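Local coordinates for MobA-like NTP transferase domain-containing protein (Thermus thermophilus, PDB 2DPW) that is of unknown function but carries a MobA-like NTP transferase domain and is probably a nucleotidyltransferase, at residues 3-8 with 45-50; 86-91 with 146-151; 119-124 with 140-145. All coordinates share one frame; numbering follows the deposited sequence.

Contact 1 (3-8 with 45-50)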
# COMPACT_ATOMS: atom_id res chain seq x y z
N PRO A 3 10.57 13.12 -7.31
CA PRO A 3 9.14 13.02 -7.04
C PRO A 3 8.91 12.54 -5.60
O PRO A 3 9.79 11.90 -4.99
CB PRO A 3 8.66 11.99 -8.06
CG PRO A 3 9.60 12.15 -9.16
CD PRO A 3 10.93 12.25 -8.44
N SER A 4 7.74 12.83 -5.07
CA SER A 4 7.43 12.46 -3.71
C SER A 4 6.90 11.06 -3.50
O SER A 4 6.33 10.44 -4.39
CB SER A 4 6.45 13.46 -3.10
OG SER A 4 7.09 14.71 -2.95
N ALA A 5 7.10 10.59 -2.28
CA ALA A 5 6.64 9.28 -1.86
C ALA A 5 6.15 9.52 -0.44
O ALA A 5 6.54 10.49 0.19
CB ALA A 5 7.79 8.31 -1.85
N ILE A 6 5.27 8.66 0.05
CA ILE A 6 4.79 8.82 1.41
C ILE A 6 4.79 7.49 2.10
O ILE A 6 4.32 6.49 1.57
CB ILE A 6 3.37 9.41 1.49
CG1 ILE A 6 3.34 10.78 0.80
CG2 ILE A 6 2.93 9.50 2.95
CD1 ILE A 6 1.99 11.47 0.82
N VAL A 7 5.32 7.47 3.31
CA VAL A 7 5.38 6.25 4.07
C VAL A 7 4.53 6.37 5.31
O VAL A 7 4.81 7.16 6.21
CB VAL A 7 6.80 5.92 4.45
CG1 VAL A 7 6.83 4.66 5.25
CG2 VAL A 7 7.63 5.80 3.20
N LEU A 8 3.46 5.57 5.32
CA LEU A 8 2.53 5.54 6.43
C LEU A 8 2.99 4.43 7.34
O LEU A 8 2.45 3.33 7.32
CB LEU A 8 1.13 5.26 5.90
CG LEU A 8 0.63 6.31 4.90
CD1 LEU A 8 -0.76 5.94 4.44
CD2 LEU A 8 0.64 7.70 5.55
N ALA A 45 15.02 4.46 -5.84
CA ALA A 45 14.35 4.60 -7.12
C ALA A 45 14.17 6.07 -7.52
O ALA A 45 13.44 6.38 -8.46
CB ALA A 45 13.02 3.87 -7.12
N GLY A 46 14.85 6.96 -6.81
CA GLY A 46 14.79 8.38 -7.13
C GLY A 46 13.67 9.23 -6.54
O GLY A 46 13.38 10.30 -7.08
N LEU A 47 13.07 8.78 -5.45
CA LEU A 47 11.98 9.54 -4.84
C LEU A 47 12.37 10.16 -3.51
O LEU A 47 13.34 9.74 -2.87
CB LEU A 47 10.78 8.63 -4.59
CG LEU A 47 10.28 7.79 -5.76
CD1 LEU A 47 9.24 6.79 -5.27
CD2 LEU A 47 9.69 8.70 -6.80
N SER A 48 11.61 11.17 -3.10
CA SER A 48 11.82 11.84 -1.83
C SER A 48 10.65 11.41 -0.93
O SER A 48 9.52 11.85 -1.13
CB SER A 48 11.80 13.36 -2.04
OG SER A 48 12.05 14.05 -0.83
N PRO A 49 10.90 10.54 0.06
CA PRO A 49 9.88 10.04 0.98
C PRO A 49 9.46 10.90 2.16
O PRO A 49 10.29 11.37 2.94
CB PRO A 49 10.49 8.72 1.49
CG PRO A 49 11.58 8.40 0.53
CD PRO A 49 12.13 9.75 0.19
N VAL A 50 8.16 11.10 2.29
CA VAL A 50 7.62 11.84 3.41
C VAL A 50 7.27 10.70 4.36
O VAL A 50 6.65 9.72 3.95
CB VAL A 50 6.34 12.61 3.04
CG1 VAL A 50 5.71 13.20 4.29
CG2 VAL A 50 6.68 13.73 2.07
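L47 lays its isobutyl group across the ring of P3, the two side chains crossing at about a right angle. The contact is the pairing of two parallel strands, 4-8 and 48-52. They are the strands of a beta-alpha-beta crossover in the Rossmann-like sheet expected of this GT-A family, and helix 35-44 lies between them in the chain. L47 CG sits anti to its carbonyl carbon (chi1 -51°). This sends CD2 to P3 CB at 3.7 Å, while CD1 reaches A5 CB at 4.0 Å. One leucine thus touches both P3, just before the strand, and A5 within it.

A5 and P49 share a face of the sheet, with the A5 methyl 4.3 Å from P49 CB. Helix 35-44 packs on this side, with L42 touching both V7 and P49. I6 and V50 lie on the other face, against A79 of helix 72-81. They run side by side and point the same way, with I6 CG1 4.2 Å from V50 CB. S4 and S48 belong to this face too, at the more exposed end.

Four backbone bonds hold the pair. S48 N bonds to P3 O and V50 N to A5 O. A5 N reaches S48 O at 3.0 Å from well above the carbonyl plane. V7 N meets V50 O at 2.7 Å, approaching nearly along the line of the carbonyl bond, with a C=O...N angle of 174°.

Contact 2 (86-91 with 146-151); sequences RVLVAT and GNLLLL
The guanidinium of R86 has L150 CD2 over the centre of one face, 4.0 Å above its plane. At its margin NH2 bonds to L106 O of helix 99-108. R86 has CG anti to the backbone N (chi1 -157°), and this CG lies 3.8 Å from L150 CD1. The bend at chi3 then turns the flat head to L150 CD2. The second flat group is the amide of N147. T91 OG1 meets this residue mainly at CB, 3.5 Å away, and is itself hydrogen-bonded to D93 OD1.

Between these ends strands 86-91 and 148-152 run antiparallel, in the middle of the mixed central sheet. V87 with L151 and V89 with L149 are hydrogen-bonded pairs, each with two N-H...O bonds. L151 N meets V87 O at 2.6 Å, almost straight. The last bond, T91 N to N147 O, is weak.

L88, A90, L148 and L150 point to the face under helix 99-108, where V102 touches L88 and V105 touches L148 and L150. The A90 methyl meets L148 CD2 here, and L88 CD1 lies 4.1 Å from L148 CB. On the other face V89 CB stands 4.1 Å from L149 CB, and V89 CG2 lies 4.3 Å from L151 CD1.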
# COMPACT_ATOMS: atom_id res chain seq x y z
N ARG A 86 2.39 13.25 -8.90
CA ARG A 86 2.03 11.84 -8.74
C ARG A 86 2.89 11.34 -7.59
O ARG A 86 4.10 11.52 -7.60
CB ARG A 86 2.32 11.05 -10.00
CG ARG A 86 1.49 9.78 -10.11
CD ARG A 86 1.64 9.08 -11.46
NE ARG A 86 2.98 8.52 -11.64
CZ ARG A 86 3.31 7.66 -12.61
NH1 ARG A 86 2.40 7.26 -13.49
NH2 ARG A 86 4.56 7.21 -12.69
N VAL A 87 2.25 10.72 -6.60
CA VAL A 87 2.95 10.21 -5.42
C VAL A 87 2.71 8.74 -5.13
O VAL A 87 1.60 8.23 -5.27
CB VAL A 87 2.57 11.01 -4.16
CG1 VAL A 87 3.22 10.38 -2.92
CG2 VAL A 87 3.03 12.45 -4.32
N LEU A 88 3.78 8.07 -4.72
CA LEU A 88 3.71 6.67 -4.38
C LEU A 88 3.59 6.52 -2.88
O LEU A 88 4.40 7.02 -2.11
CB LEU A 88 4.95 5.94 -4.88
CG LEU A 88 5.00 4.45 -4.51
CD1 LEU A 88 3.77 3.74 -5.05
CD2 LEU A 88 6.26 3.84 -5.06
N VAL A 89 2.54 5.82 -2.46
CA VAL A 89 2.33 5.62 -1.06
C VAL A 89 2.73 4.22 -0.69
O VAL A 89 2.57 3.29 -1.48
CB VAL A 89 0.86 5.82 -0.69
CG1 VAL A 89 0.68 5.66 0.81
CG2 VAL A 89 0.40 7.18 -1.16
N ALA A 90 3.25 4.08 0.52
CA ALA A 90 3.67 2.79 1.02
C ALA A 90 3.61 2.72 2.54
O ALA A 90 3.78 3.72 3.23
CB ALA A 90 5.07 2.48 0.56
N THR A 91 3.34 1.51 3.03
CA THR A 91 3.31 1.27 4.47
C THR A 91 4.76 0.96 4.88
O THR A 91 5.56 0.50 4.07
CB THR A 91 2.43 0.07 4.81
OG1 THR A 91 2.95 -1.10 4.16
CG2 THR A 91 1.01 0.32 4.36
N GLY A 146 -1.10 -5.08 -3.15
CA GLY A 146 0.17 -4.62 -2.59
C GLY A 146 0.00 -3.72 -1.38
O GLY A 146 -1.10 -3.56 -0.86
N ASN A 147 1.11 -3.16 -0.93
CA ASN A 147 1.10 -2.29 0.21
C ASN A 147 1.58 -0.95 -0.32
O ASN A 147 2.11 -0.12 0.42
CB ASN A 147 2.05 -2.84 1.25
CG ASN A 147 1.48 -4.06 2.02
OD1 ASN A 147 0.47 -3.96 2.71
ND2 ASN A 147 2.15 -5.21 1.91
N LEU A 148 1.44 -0.79 -1.62
CA LEU A 148 1.83 0.42 -2.33
C LEU A 148 0.61 0.96 -3.03
O LEU A 148 -0.26 0.21 -3.46
CB LEU A 148 2.90 0.12 -3.39
CG LEU A 148 4.29 -0.40 -3.05
CD1 LEU A 148 5.05 -0.50 -4.36
CD2 LEU A 148 5.05 0.51 -2.07
N LEU A 149 0.56 2.28 -3.14
CA LEU A 149 -0.54 2.94 -3.83
C LEU A 149 -0.00 4.18 -4.52
O LEU A 149 0.54 5.09 -3.88
CB LEU A 149 -1.64 3.35 -2.86
CG LEU A 149 -2.93 3.84 -3.53
CD1 LEU A 149 -3.63 2.69 -4.24
CD2 LEU A 149 -3.83 4.44 -2.48
N LEU A 150 -0.16 4.21 -5.84
CA LEU A 150 0.31 5.31 -6.67
C LEU A 150 -0.83 6.32 -6.92
O LEU A 150 -1.85 5.99 -7.54
CB LEU A 150 0.84 4.72 -7.98
CG LEU A 150 1.51 5.68 -8.96
CD1 LEU A 150 2.51 6.57 -8.25
CD2 LEU A 150 2.18 4.85 -10.04
N LEU A 151 -0.65 7.55 -6.45
CA LEU A 151 -1.70 8.56 -6.61
C LEU A 151 -1.33 9.83 -7.32
O LEU A 151 -0.20 10.31 -7.25
CB LEU A 151 -2.25 9.01 -5.25
CG LEU A 151 -2.75 8.04 -4.20
CD1 LEU A 151 -3.08 8.85 -2.98
CD2 LEU A 151 -3.96 7.23 -4.72

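Contact 3 (119-124 with 140-145)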
# COMPACT_ATOMS: atom_id res chain seq x y z
N VAL A 119 -0.18 -8.42 -6.90
CA VAL A 119 0.74 -9.52 -7.18
C VAL A 119 0.07 -10.88 -7.42
O VAL A 119 -0.86 -11.27 -6.69
CB VAL A 119 1.76 -9.70 -6.03
CG1 VAL A 119 2.81 -10.71 -6.42
CG2 VAL A 119 2.39 -8.38 -5.67
N PRO A 120 0.53 -11.62 -8.44
CA PRO A 120 -0.02 -12.94 -8.76
C PRO A 120 0.43 -14.02 -7.78
O PRO A 120 1.58 -14.04 -7.35
CB PRO A 120 0.51 -13.21 -10.17
CG PRO A 120 0.78 -11.83 -10.72
CD PRO A 120 1.38 -11.13 -9.53
N LYS A 121 -0.48 -14.92 -7.41
CA LYS A 121 -0.16 -16.01 -6.49
C LYS A 121 1.13 -16.64 -7.00
O LYS A 121 2.08 -16.89 -6.25
CB LYS A 121 -1.29 -17.04 -6.50
CG LYS A 121 -1.14 -18.21 -5.52
CD LYS A 121 -2.35 -19.14 -5.63
CE LYS A 121 -2.59 -19.92 -4.33
NZ LYS A 121 -3.84 -20.74 -4.40
N GLU A 122 1.16 -16.86 -8.31
CA GLU A 122 2.28 -17.47 -9.02
C GLU A 122 3.68 -16.99 -8.60
O GLU A 122 4.59 -17.80 -8.46
CB GLU A 122 2.10 -17.24 -10.53
CG GLU A 122 0.83 -17.87 -11.15
CD GLU A 122 -0.47 -17.34 -10.56
OE1 GLU A 122 -0.64 -16.10 -10.47
OE2 GLU A 122 -1.35 -18.17 -10.19
N ALA A 123 3.84 -15.69 -8.39
CA ALA A 123 5.14 -15.13 -8.02
C ALA A 123 5.33 -14.94 -6.53
O ALA A 123 6.46 -14.84 -6.05
CB ALA A 123 5.35 -13.81 -8.74
N VAL A 124 4.23 -14.86 -5.79
CA VAL A 124 4.32 -14.68 -4.35
C VAL A 124 5.02 -15.87 -3.72
O VAL A 124 5.70 -15.75 -2.71
CB VAL A 124 2.93 -14.56 -3.73
CG1 VAL A 124 3.04 -14.35 -2.23
CG2 VAL A 124 2.18 -13.42 -4.39
N GLU A 140 -8.55 -13.21 -15.08
CA GLU A 140 -7.19 -13.02 -15.52
C GLU A 140 -6.16 -13.68 -14.59
O GLU A 140 -4.97 -13.71 -14.90
CB GLU A 140 -6.90 -11.52 -15.68
CG GLU A 140 -7.78 -10.84 -16.75
CD GLU A 140 -9.08 -10.22 -16.21
OE1 GLU A 140 -9.69 -10.80 -15.27
OE2 GLU A 140 -9.49 -9.16 -16.74
N GLY A 141 -6.62 -14.21 -13.46
CA GLY A 141 -5.69 -14.86 -12.55
C GLY A 141 -6.06 -14.86 -11.08
O GLY A 141 -7.21 -14.75 -10.70
N THR A 142 -5.04 -15.01 -10.24
CA THR A 142 -5.22 -15.01 -8.79
C THR A 142 -4.19 -14.04 -8.22
O THR A 142 -2.98 -14.21 -8.41
CB THR A 142 -5.01 -16.39 -8.21
OG1 THR A 142 -6.00 -17.28 -8.75
CG2 THR A 142 -5.16 -16.35 -6.70
N PHE A 143 -4.67 -13.03 -7.52
CA PHE A 143 -3.80 -12.02 -6.97
C PHE A 143 -4.07 -11.64 -5.54
O PHE A 143 -5.03 -12.08 -4.91
CB PHE A 143 -3.93 -10.75 -7.80
CG PHE A 143 -3.92 -11.00 -9.28
CD1 PHE A 143 -5.09 -11.34 -9.96
CD2 PHE A 143 -2.74 -10.89 -9.99
CE1 PHE A 143 -5.08 -11.57 -11.32
CE2 PHE A 143 -2.71 -11.12 -11.36
CZ PHE A 143 -3.88 -11.45 -12.02
N THR A 144 -3.19 -10.79 -5.04
CA THR A 144 -3.34 -10.24 -3.73
C THR A 144 -2.92 -8.80 -3.91
O THR A 144 -2.22 -8.48 -4.90
CB THR A 144 -2.45 -10.93 -2.70
OG1 THR A 144 -2.76 -10.41 -1.40
CG2 THR A 144 -0.98 -10.71 -3.01
N GLY A 145 -3.36 -7.95 -2.99
CA GLY A 145 -3.05 -6.53 -3.04
C GLY A 145 -1.76 -6.03 -2.48
O GLY A 145 -1.28 -6.60 -1.51
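V119 and T144 form an antiparallel hydrogen-bonded pair, V119 N giving to T144 O and T144 N returning to V119 O in the carbonyl plane, both at 2.9 Å. P120 and F143 follow as the non-hydrogen-bonded pair. F143 CG stands beside its own backbone N (chi1 -45°), and the ring lies obliquely against the proline, with CE2 3.6 Å from P120 CG. The carbonyl carbon of V119 lies at the ring's edge, near its plane. V214 of strand 210-214 touches both P120 and F143. An alanine in place of F143 is likely to leave P120 and V214 without their shared aromatic partner and open a gap beside them.

This is a strand-to-helix junction of the mixed sheet: P120 ends strand 114-120 and is the N-cap residue of helix 121-127. Its carbonyl O accepts from both A123 N and V124 N. The strand pairing carries one residue into the helix, as K121 N bonds to T142 O at 2.8 Å. Alongside, K121 and T142 point the same way, with K121 CB 3.9 Å from T142 CG2. On the face shared by V119 and T144, T144 CG2 lies 4.4 Å from V124 CG2, while T144 OG1 bonds to T134 O.

Overall arrangement
All three contacts belong to one mixed sheet. Contacts 1 and 2 are neighbours, their centres 9 Å apart. Strand 4-8 sits between strands 48-52 and 86-91, and two probable hydrogen bonds join it to the latter: L8 N to A90 O and I6 O to A90 N, both 2.8 Å. Contact 3 is more remote, its centre 18 Å from that of contact 2 and 25 Å from that of contact 1. It lies across the chain's centre from contact 1, with nearest atoms about 14 Å apart. Strand 114-120 pairs with both 141-145 and 148-152, and so links contact 3 to contact 2. Segments 140-145 and 146-151 also follow directly in sequence.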